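Side-chain contacts in FACT-Spt16 (Cicer arietinum, PDB 5CE6), which is the N-terminal domain of a FACT histone-chaperone subunit and probably binds histones H3-H4, on an aminopeptidase-like fold: residues 30-35 and 200-205; 104-109 and 121-126; 341-346 and 402-407. One frame throughout, in Å; residues are numbered along the deposited sequence.

Interaction 1: residues 30-35 and 200-205; sequences QTRLKA and NEEITY
Arg-32 reaches from one helix to Glu-201 and Glu-202 on another, without a hydrogen bond between the segments, the nearest CA atoms being 12.2 Å apart (Arg-32 to Glu-202). Glu-201 is the outer of the two acids. Its OE1 stays 4.4 Å from Arg-32 NH2, well out of the guanidinium plane, so it offers only attraction at a distance, while its OE2 takes a 2.7 Å hydrogen bond from Tyr-205 OH. Glu-202 comes closer: CG lies 3.4 Å from Arg-32 NH2, and OE2 sits over one face of the guanidinium, toward its rim, in a long salt bridge of 3.9 Å to NH2, with the guanidinium and carboxylate planes 35° apart. No N-H points at that oxygen, whose hydrogen bond comes from Tyr-309 OH. Arginine suits its side because its chain, extended from CG to NE (chi3 -171°), spans the gap; NH1 bonds Trp-76 O, and Arg-32 also makes a cation-pi contact with Trp-76. A glutamine in place of Glu-202 would probably leave the guanidinium without its nearest opposite charge. The contact bridges helix 26-42 of the SPT16 N-terminal lobe and helix 200-230, which runs into the M24 peptidase-like part.

Interaction 2: residues 104-109 and 121-126; sequences SILESV and IILHVK
Leu-106 and Leu-123 supply one of two apolar contacts between residues 104-109, which lead on from helix 100-106, and strand 120-125. Leu-123 projects from the strand with CG beside its backbone N (chi1 -61°), and its CD2 methyl reaches Leu-106 CB at 3.9 Å and Leu-106 CD1 at 4.1 Å, the two side chains crossing at a slant. Branched leucines suit this place because both methyls can be used: CD1 of Leu-123 turns to the other neighbour, Glu-107. In the second apolar pair, Ile-121 CD1 presses on Val-109 CG2 at 3.4 Å, tighter than usual van der Waals contact, and also lies 3.5 Å from Val-109 O. The long arm of isoleucine is what carries a methyl that far from the strand.

A carboxylate lies against a methyl on the exposed side: Glu-107 bends at chi2 (-70°), which brings OE2 back to 3.7 Å from Leu-123 CD1, while its charge is met by Lys-110 in a salt bridge. Within 104-109, Ser-108 OG bonds Ile-105 O at 3.0 Å, tying Ser-108 back to Ile-105.

Strand 120-125, outermost in its six-stranded mixed sheet, pairs with strand 93-98, whose Val-96 touches both leucines; helix 110-117 packs against Ile-121, and helix 26-42 against Val-109.

Interaction 3: residues 341-346 and 402-407; sequences GSLKPG and MVFNVS. With ACT (acetate ion), chain C.
Leu-343 is the centre of an inverse gamma turn just beyond helix 323-342, and it faces Phe-404 on strand 403-414 with 9.0 Å between their CA atoms. The pairing belongs to the helix-on-sheet layering of the M24 metallopeptidase-like, or pita-bread, fold, in which helices pack on a curved antiparallel sheet.

One side chain from the turn serves two from the strand. Leu-343 keeps CG beside its backbone N (chi1 -71°), with an extended second torsion (chi2 168°), and directs its forked end at the sheet. The CD1 methyl meets Val-406 CG2 at 3.7 Å, the two side chains sliding past each other in opposite directions, and stands 4.2 Å from Phe-404 CD2. The other methyl, CD2, lies above one face of the phenylalanine ring, 4.3 Å from its plane and displaced toward the rim. A leucine fits because its two methyls can address an aromatic face and an aliphatic branch at once. Phe-404 and Val-406, two residues apart on the strand, point to the same side of the sheet, as alternation requires, and all three touching residues are buried.

Neighbours complete the apolar layer: Ala-352 and Ile-433 touch Leu-343, Leu-349 touches Phe-404, and Val-339 touches Val-406. The turn is closed by a weak bond from Lys-344 N to Ser-342 O at 3.0 Å. Near it, Leu-343 O accepts from Thr-440 OG1, and Lys-344 NZ reaches Gly-341 O at 3.2 Å.

At the far end of the strand segment an acetate ion, probably from the crystallisation liquor, rests beside Ser-407, with its OXT 3.1 Å from Ser-407 OG.

In the fold
Interactions 2 and 3 are buried apolar contacts inside separate parts of the chain, their centres about 39 Å apart, whereas interaction 1 is only partly buried and is made mainly by a long salt bridge between the two parts. Interaction 2 is nested within the loop closed by interaction 1, and helix 26-42 connects them: it carries 30-35 and also packs on Val-109. Interaction 3 follows in series, its nearest atoms about 5 Å from interaction 1, and Lys-198, just before 200-205, touches both Ile-203 and Val-403. Interactions 2 and 3 each set residues at or just after a helix against a strand with branched aliphatic side chains, but of these two only interaction 3 uses an aromatic ring across the segments.

Interaction 1: residues 30-35 and 200-205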
# COMPACT_ATOMS: atom_id res chain seq x y z
N GLN A 30 -16.29 1.29 17.28
CA GLN A 30 -17.56 2.01 17.21
C GLN A 30 -17.50 3.18 16.23
O GLN A 30 -18.40 3.37 15.41
CB GLN A 30 -18.00 2.51 18.59
CG GLN A 30 -18.50 1.43 19.52
CD GLN A 30 -18.93 1.99 20.87
OE1 GLN A 30 -20.05 2.45 21.03
NE2 GLN A 30 -18.02 1.95 21.84
N THR A 31 -16.44 3.97 16.34
CA THR A 31 -16.25 5.13 15.49
C THR A 31 -16.16 4.72 14.03
O THR A 31 -16.79 5.32 13.15
CB THR A 31 -14.98 5.91 15.88
OG1 THR A 31 -15.15 6.45 17.20
CG2 THR A 31 -14.74 7.05 14.92
N ARG A 32 -15.38 3.67 13.77
CA ARG A 32 -15.18 3.22 12.41
C ARG A 32 -16.39 2.47 11.83
O ARG A 32 -16.67 2.60 10.64
CB ARG A 32 -13.87 2.43 12.29
CG ARG A 32 -12.65 3.35 12.41
CD ARG A 32 -11.32 2.62 12.36
NE ARG A 32 -10.22 3.53 12.69
CZ ARG A 32 -8.95 3.17 12.83
NH1 ARG A 32 -8.59 1.91 12.69
NH2 ARG A 32 -8.04 4.08 13.14
N LEU A 33 -17.11 1.72 12.66
CA LEU A 33 -18.33 1.05 12.20
C LEU A 33 -19.37 2.10 11.80
O LEU A 33 -20.06 1.96 10.79
CB LEU A 33 -18.89 0.09 13.27
CG LEU A 33 -20.03 -0.85 12.86
CD1 LEU A 33 -19.57 -1.76 11.74
CD2 LEU A 33 -20.50 -1.67 14.05
N LYS A 34 -19.45 3.16 12.59
CA LYS A 34 -20.35 4.27 12.29
C LYS A 34 -19.95 4.94 10.98
O LYS A 34 -20.80 5.20 10.12
CB LYS A 34 -20.33 5.28 13.43
CG LYS A 34 -21.51 6.24 13.46
CD LYS A 34 -22.07 6.36 14.87
CE LYS A 34 -20.94 6.40 15.90
NZ LYS A 34 -21.43 6.21 17.29
N ALA A 35 -18.66 5.21 10.84
CA ALA A 35 -18.13 5.83 9.63
C ALA A 35 -18.47 4.99 8.40
O ALA A 35 -18.91 5.52 7.38
CB ALA A 35 -16.62 6.03 9.74
N ASN A 200 -6.08 11.29 12.67
CA ASN A 200 -4.80 11.71 13.26
C ASN A 200 -3.99 10.53 13.82
O ASN A 200 -2.77 10.51 13.71
CB ASN A 200 -5.03 12.77 14.34
CG ASN A 200 -5.33 14.14 13.75
OD1 ASN A 200 -4.85 14.47 12.67
ND2 ASN A 200 -6.12 14.93 14.47
N GLU A 201 -4.68 9.57 14.42
CA GLU A 201 -4.00 8.39 14.95
C GLU A 201 -3.31 7.62 13.83
O GLU A 201 -2.15 7.23 13.95
CB GLU A 201 -4.98 7.49 15.70
CG GLU A 201 -4.39 6.17 16.17
CD GLU A 201 -5.40 5.29 16.89
OE1 GLU A 201 -6.57 5.71 16.98
OE2 GLU A 201 -5.02 4.21 17.36
N GLU A 202 -4.02 7.44 12.72
CA GLU A 202 -3.49 6.67 11.60
C GLU A 202 -2.31 7.40 10.98
O GLU A 202 -1.31 6.77 10.60
CB GLU A 202 -4.58 6.42 10.55
CG GLU A 202 -5.76 5.58 11.04
CD GLU A 202 -6.79 5.38 9.95
OE1 GLU A 202 -7.46 6.37 9.60
OE2 GLU A 202 -6.91 4.25 9.41
N ILE A 203 -2.41 8.72 10.89
CA ILE A 203 -1.31 9.51 10.34
C ILE A 203 -0.06 9.37 11.22
O ILE A 203 1.06 9.31 10.73
CB ILE A 203 -1.71 10.98 10.17
CG1 ILE A 203 -2.63 11.10 8.95
CG2 ILE A 203 -0.50 11.88 10.01
CD1 ILE A 203 -3.40 12.41 8.92
N THR A 204 -0.27 9.28 12.53
CA THR A 204 0.85 9.08 13.43
C THR A 204 1.56 7.75 13.15
O THR A 204 2.79 7.71 13.08
CB THR A 204 0.41 9.14 14.89
OG1 THR A 204 0.05 10.50 15.18
CG2 THR A 204 1.54 8.70 15.83
N TYR A 205 0.80 6.68 12.98
CA TYR A 205 1.39 5.37 12.68
C TYR A 205 2.16 5.38 11.36
O TYR A 205 3.23 4.79 11.26
CB TYR A 205 0.33 4.26 12.70
CG TYR A 205 -0.39 4.16 14.04
CD1 TYR A 205 0.21 4.62 15.21
CD2 TYR A 205 -1.66 3.61 14.12
CE1 TYR A 205 -0.43 4.53 16.43
CE2 TYR A 205 -2.31 3.52 15.36
CZ TYR A 205 -1.69 3.98 16.50
OH TYR A 205 -2.33 3.92 17.72

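Interaction 2: residues 104-109 and 121-126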
# COMPACT_ATOMS: atom_id res chain seq x y z
N SER A 104 -15.30 -16.15 20.36
CA SER A 104 -15.21 -15.76 21.77
C SER A 104 -14.58 -14.38 21.88
O SER A 104 -14.90 -13.61 22.79
CB SER A 104 -14.37 -16.77 22.55
OG SER A 104 -14.98 -18.05 22.55
N ILE A 105 -13.70 -14.06 20.94
CA ILE A 105 -13.07 -12.75 20.90
C ILE A 105 -14.08 -11.70 20.45
O ILE A 105 -14.15 -10.61 21.02
CB ILE A 105 -11.86 -12.76 19.95
CG1 ILE A 105 -10.78 -13.71 20.48
CG2 ILE A 105 -11.30 -11.35 19.77
CD1 ILE A 105 -9.71 -14.03 19.47
N LEU A 106 -14.88 -12.03 19.44
CA LEU A 106 -15.84 -11.09 18.87
C LEU A 106 -17.06 -10.84 19.76
O LEU A 106 -17.82 -9.91 19.51
CB LEU A 106 -16.28 -11.54 17.47
CG LEU A 106 -15.21 -11.42 16.39
CD1 LEU A 106 -15.65 -12.06 15.08
CD2 LEU A 106 -14.85 -9.95 16.15
N GLU A 107 -17.25 -11.67 20.78
CA GLU A 107 -18.33 -11.44 21.75
C GLU A 107 -18.31 -10.01 22.29
O GLU A 107 -19.36 -9.42 22.53
CB GLU A 107 -18.24 -12.44 22.90
CG GLU A 107 -18.75 -13.83 22.57
CD GLU A 107 -20.26 -13.87 22.38
OE1 GLU A 107 -20.95 -12.96 22.90
OE2 GLU A 107 -20.76 -14.81 21.73
N SER A 108 -17.11 -9.47 22.45
CA SER A 108 -16.93 -8.17 23.09
C SER A 108 -17.43 -6.98 22.26
O SER A 108 -17.62 -5.89 22.80
CB SER A 108 -15.46 -7.96 23.46
OG SER A 108 -14.65 -7.92 22.30
N VAL A 109 -17.62 -7.18 20.96
CA VAL A 109 -18.07 -6.08 20.10
C VAL A 109 -19.58 -6.07 19.87
O VAL A 109 -20.11 -5.19 19.20
CB VAL A 109 -17.28 -6.03 18.76
CG1 VAL A 109 -15.79 -5.90 19.03
CG2 VAL A 109 -17.53 -7.27 17.93
N ILE A 121 -24.79 -8.22 16.15
CA ILE A 121 -23.76 -9.14 15.68
C ILE A 121 -24.17 -10.59 15.92
O ILE A 121 -24.50 -10.97 17.05
CB ILE A 121 -22.43 -8.85 16.35
CG1 ILE A 121 -21.91 -7.50 15.85
CG2 ILE A 121 -21.43 -9.96 16.05
CD1 ILE A 121 -20.57 -7.15 16.35
N ILE A 122 -24.13 -11.39 14.87
CA ILE A 122 -24.53 -12.79 14.96
C ILE A 122 -23.32 -13.65 14.64
O ILE A 122 -22.79 -13.58 13.54
CB ILE A 122 -25.65 -13.12 13.97
CG1 ILE A 122 -26.85 -12.21 14.22
CG2 ILE A 122 -26.06 -14.59 14.08
CD1 ILE A 122 -27.42 -12.33 15.61
N LEU A 123 -22.89 -14.46 15.60
CA LEU A 123 -21.68 -15.25 15.40
C LEU A 123 -22.02 -16.68 15.02
O LEU A 123 -22.70 -17.38 15.76
CB LEU A 123 -20.79 -15.20 16.64
CG LEU A 123 -20.32 -13.79 17.01
CD1 LEU A 123 -19.57 -13.79 18.33
CD2 LEU A 123 -19.45 -13.22 15.91
N HIS A 124 -21.55 -17.11 13.85
CA HIS A 124 -21.76 -18.47 13.39
C HIS A 124 -20.44 -19.22 13.54
O HIS A 124 -19.49 -18.95 12.81
CB HIS A 124 -22.20 -18.47 11.92
CG HIS A 124 -23.37 -17.59 11.64
ND1 HIS A 124 -24.66 -18.08 11.57
CD2 HIS A 124 -23.46 -16.26 11.42
CE1 HIS A 124 -25.49 -17.09 11.32
NE2 HIS A 124 -24.79 -15.97 11.22
N VAL A 125 -20.38 -20.15 14.49
CA VAL A 125 -19.13 -20.85 14.79
C VAL A 125 -18.93 -22.05 13.87
O VAL A 125 -19.78 -22.95 13.82
CB VAL A 125 -19.11 -21.36 16.25
CG1 VAL A 125 -17.86 -22.20 16.49
CG2 VAL A 125 -19.19 -20.21 17.23
N LYS A 126 -17.80 -22.07 13.17
CA LYS A 126 -17.46 -23.20 12.31
C LYS A 126 -16.48 -24.16 12.98
O LYS A 126 -15.38 -23.76 13.37
CB LYS A 126 -16.86 -22.73 10.98
CG LYS A 126 -16.71 -23.85 9.95
CD LYS A 126 -15.79 -23.44 8.80
CE LYS A 126 -14.33 -23.49 9.23
NZ LYS A 126 -13.86 -24.88 9.49

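Interaction 3: residues 341-346 and 402-407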
# COMPACT_ATOMS: atom_id res chain seq x y z
N GLY A 341 4.44 18.82 -5.08
CA GLY A 341 3.97 20.19 -4.96
C GLY A 341 2.56 20.39 -5.47
O GLY A 341 1.91 21.38 -5.13
N SER A 342 2.08 19.46 -6.29
CA SER A 342 0.74 19.56 -6.86
C SER A 342 -0.30 18.79 -6.05
O SER A 342 -1.50 18.93 -6.30
CB SER A 342 0.72 19.08 -8.31
OG SER A 342 1.48 19.93 -9.14
N LEU A 343 0.16 17.98 -5.11
CA LEU A 343 -0.78 17.21 -4.28
C LEU A 343 -1.26 18.07 -3.11
O LEU A 343 -0.71 18.03 -2.01
CB LEU A 343 -0.15 15.91 -3.79
CG LEU A 343 0.03 14.89 -4.92
CD1 LEU A 343 0.91 13.74 -4.47
CD2 LEU A 343 -1.33 14.37 -5.40
N LYS A 344 -2.28 18.88 -3.39
CA LYS A 344 -2.83 19.82 -2.42
C LYS A 344 -4.33 19.66 -2.46
O LYS A 344 -4.88 19.35 -3.51
CB LYS A 344 -2.47 21.26 -2.82
CG LYS A 344 -0.98 21.56 -2.88
CD LYS A 344 -0.37 21.64 -1.50
CE LYS A 344 1.15 21.79 -1.57
NZ LYS A 344 1.56 22.95 -2.41
N PRO A 345 -5.00 19.87 -1.31
CA PRO A 345 -6.46 19.71 -1.28
C PRO A 345 -7.15 20.51 -2.39
O PRO A 345 -6.87 21.69 -2.59
CB PRO A 345 -6.84 20.25 0.10
CG PRO A 345 -5.62 19.93 0.94
CD PRO A 345 -4.45 20.19 0.02
N GLY A 346 -8.03 19.84 -3.13
CA GLY A 346 -8.81 20.49 -4.16
C GLY A 346 -8.25 20.26 -5.55
O GLY A 346 -8.92 20.55 -6.54
N MET A 402 -5.35 12.45 3.21
CA MET A 402 -4.86 11.42 2.29
C MET A 402 -3.36 11.27 2.46
O MET A 402 -2.68 12.22 2.87
CB MET A 402 -5.17 11.79 0.84
CG MET A 402 -6.63 11.66 0.45
SD MET A 402 -6.86 12.10 -1.27
CE MET A 402 -8.58 11.64 -1.48
N VAL A 403 -2.86 10.08 2.15
CA VAL A 403 -1.45 9.79 2.30
C VAL A 403 -1.01 9.12 1.02
O VAL A 403 -1.68 8.21 0.52
CB VAL A 403 -1.21 8.84 3.48
CG1 VAL A 403 0.28 8.54 3.61
CG2 VAL A 403 -1.74 9.45 4.76
N PHE A 404 0.12 9.57 0.46
CA PHE A 404 0.57 9.05 -0.83
C PHE A 404 1.99 8.50 -0.80
O PHE A 404 2.87 9.06 -0.15
CB PHE A 404 0.50 10.14 -1.92
CG PHE A 404 -0.89 10.54 -2.30
CD1 PHE A 404 -1.63 9.78 -3.20
CD2 PHE A 404 -1.48 11.67 -1.75
CE1 PHE A 404 -2.92 10.14 -3.55
CE2 PHE A 404 -2.78 12.04 -2.09
CZ PHE A 404 -3.49 11.28 -2.99
N ASN A 405 2.18 7.38 -1.50
CA ASN A 405 3.50 6.91 -1.91
C ASN A 405 3.72 7.52 -3.28
O ASN A 405 3.17 7.03 -4.27
CB ASN A 405 3.50 5.36 -1.98
CG ASN A 405 4.77 4.78 -2.59
OD1 ASN A 405 5.82 5.43 -2.61
ND2 ASN A 405 4.68 3.54 -3.08
N VAL A 406 4.44 8.64 -3.33
CA VAL A 406 4.75 9.32 -4.58
C VAL A 406 6.01 8.70 -5.12
O VAL A 406 7.11 8.97 -4.64
CB VAL A 406 4.94 10.83 -4.38
CG1 VAL A 406 5.27 11.52 -5.70
CG2 VAL A 406 3.67 11.44 -3.76
N SER A 407 5.84 7.86 -6.13
CA SER A 407 6.90 6.99 -6.62
C SER A 407 6.92 7.16 -8.13
O SER A 407 5.96 6.81 -8.82
CB SER A 407 6.60 5.53 -6.22
OG SER A 407 7.58 4.61 -6.72
C ACT C . 5.51 3.41 -9.96
O ACT C . 4.75 4.39 -9.74
OXT ACT C . 6.66 3.45 -9.45
CH3 ACT C . 5.06 2.23 -10.77